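Local coordinates for uncharacterized protein (Bacteroides ovatus, PDB 4FXT) that is of unknown function but belongs to the DUF3823 family, pairing a transthyretin-like N-terminal domain with an E-set-like C-terminal one, at residues 139-142 and 143-146. Residues are numbered along the deposited sequence; the frame is centred on the assembly and turned at random.
Sequences LTDE and KQKE. With EDO (1,2-ethanediol), chain O.
Asp141 and Gln144 close a tight turn between strands 127-135 and 147-150. The backbone N of Asp141 donates to Gln144 O at 2.9 Å, and the bond is nearly straight (171°). The side chain of Asp141 then folds over the turn. Its CG lies between the backbone N and the carbonyl carbon (chi1 47°), which brings OD1 to two amides. Lys143 N meets Asp141 OD1 on its anti lone pair at 2.9 Å, with a bent angle of 136°. Gln144 N reaches Asp141 OD1 from above the carboxylate plane, also at 2.9 Å. The bond from Lys143 N makes this an Asx turn; Gln144 N adds a second donor to the same oxygen. With alanine in place of Asp141, the amides of Lys143 and Gln144 would probably lose this shared acceptor, and the turn would be freer to shift.

Gln144 O also receives a CA-H contact from Thr140 CA at 3.4 Å. The hydroxyl of Thr140 turns elsewhere, bonding to Gly137 O, while Thr140 O accepts from Arg180. On the outer side, Glu142 bends at chi2, and its OE1 forms a salt bridge with Lys143 NZ at 3.5 Å. Glu142 OE1 also lies 3.4 Å from Lys143 CD, alongside the end of the lysine chain. Gln144 sets OE1 against Leu139 CB at 3.5 Å. A 1,2-ethanediol, probably from the crystallisation liquor, bridges the two arms: O1 donates to Leu139 O, and O2 to Glu146 OE1. It is also hydrogen-bonded to the amides of Thr136 and Gly137.

Three of the turn's amides, those of Asp141, Lys143 and Gln144, are thus met by its own acceptors, two of them by one carboxylate oxygen; Glu142 N is met by Tyr193 OH. Two amide donors on OD1 would be expected to favour the ionised form of Asp141.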
loop_
_atom_site.group_PDB
_atom_site.type_symbol
_atom_site.label_atom_id
_atom_site.label_comp_id
_atom_site.label_asym_id
_atom_site.label_seq_id
_atom_site.Cartn_x
_atom_site.Cartn_y
_atom_site.Cartn_z
ATOM N N LEU A 139 -3.106 9.779 -6.060
ATOM C CA LEU A 139 -2.571 8.488 -6.511
ATOM C C LEU A 139 -1.173 8.659 -7.044
ATOM O O LEU A 139 -0.969 9.170 -8.133
ATOM C CB LEU A 139 -3.456 7.836 -7.593
ATOM C CG LEU A 139 -4.937 7.605 -7.317
ATOM C CD1 LEU A 139 -5.496 6.746 -8.414
ATOM C CD2 LEU A 139 -5.170 6.881 -6.006
ATOM N N THR A 140 -0.202 8.243 -6.270
ATOM C CA THR A 140 1.232 8.312 -6.615
ATOM C C THR A 140 1.801 6.932 -6.312
ATOM O O THR A 140 1.483 6.328 -5.276
ATOM C CB THR A 140 1.906 9.471 -5.852
ATOM O OG1 THR A 140 1.268 10.690 -6.202
ATOM C CG2 THR A 140 3.361 9.608 -6.164
ATOM N N ASP A 141 2.570 6.399 -7.253
ATOM C CA ASP A 141 3.173 5.072 -7.141
ATOM C C ASP A 141 4.309 4.940 -8.158
ATOM O O ASP A 141 4.707 5.921 -8.780
ATOM C CB ASP A 141 2.108 3.986 -7.329
ATOM C CG ASP A 141 1.186 4.212 -8.520
ATOM O OD1 ASP A 141 1.637 3.993 -9.665
ATOM O OD2 ASP A 141 -0.033 4.492 -8.292
ATOM N N GLU A 142 4.872 3.745 -8.286
ATOM C CA GLU A 142 5.986 3.497 -9.195
ATOM C C GLU A 142 5.530 3.708 -10.681
ATOM O O GLU A 142 6.365 4.057 -11.503
ATOM C CB GLU A 142 6.524 2.067 -8.943
ATOM C CG GLU A 142 7.858 1.767 -9.589
ATOM C CD GLU A 142 7.890 1.445 -11.065
ATOM O OE1 GLU A 142 6.884 0.914 -11.584
ATOM O OE2 GLU A 142 8.954 1.656 -11.685
ATOM N N LYS A 143 4.212 3.538 -11.013
ATOM C CA LYS A 143 3.725 3.685 -12.390
ATOM C C LYS A 143 3.267 5.139 -12.651
ATOM O O LYS A 143 3.573 5.662 -13.718
ATOM C CB LYS A 143 2.590 2.689 -12.696
ATOM C CG LYS A 143 2.991 1.193 -12.641
ATOM C CD LYS A 143 4.116 0.784 -13.618
ATOM C CE LYS A 143 4.562 -0.648 -13.427
ATOM N NZ LYS A 143 5.727 -0.995 -14.280
ATOM N N GLN A 144 2.532 5.777 -11.712
ATOM C CA GLN A 144 2.067 7.168 -11.795
ATOM C C GLN A 144 2.903 8.042 -10.919
ATOM O O GLN A 144 2.771 7.995 -9.685
ATOM C CB GLN A 144 0.600 7.321 -11.403
ATOM C CG GLN A 144 -0.472 6.812 -12.338
ATOM C CD GLN A 144 -1.774 7.186 -11.662
ATOM O OE1 GLN A 144 -2.163 6.577 -10.645
ATOM N NE2 GLN A 144 -2.401 8.285 -12.116
ATOM N N LYS A 145 3.784 8.827 -11.538
ATOM C CA LYS A 145 4.742 9.677 -10.820
ATOM C C LYS A 145 5.212 10.802 -11.701
ATOM O O LYS A 145 5.255 10.652 -12.929
ATOM C CB LYS A 145 5.956 8.837 -10.349
ATOM C CG LYS A 145 6.538 8.060 -11.533
ATOM C CD LYS A 145 7.641 7.145 -11.260
ATOM C CE LYS A 145 7.857 6.210 -12.451
ATOM N NZ LYS A 145 8.213 6.898 -13.713
ATOM N N GLU A 146 5.594 11.926 -11.064
ATOM C CA GLU A 146 6.134 13.096 -11.762
ATOM C C GLU A 146 7.668 13.091 -11.593
ATOM O O GLU A 146 8.397 13.653 -12.410
ATOM C CB GLU A 146 5.478 14.392 -11.242
ATOM C CG GLU A 146 5.363 15.455 -12.314
ATOM C CD GLU A 146 4.420 15.094 -13.439
ATOM O OE1 GLU A 146 3.452 14.330 -13.200
ATOM O OE2 GLU A 146 4.639 15.606 -14.560
HETATM C C1 EDO O . 0.676 11.020 -10.064
HETATM O O1 EDO O . -0.575 11.622 -9.692
HETATM C C2 EDO O . 1.331 11.632 -11.348
HETATM O O2 EDO O . 1.815 12.957 -11.152
#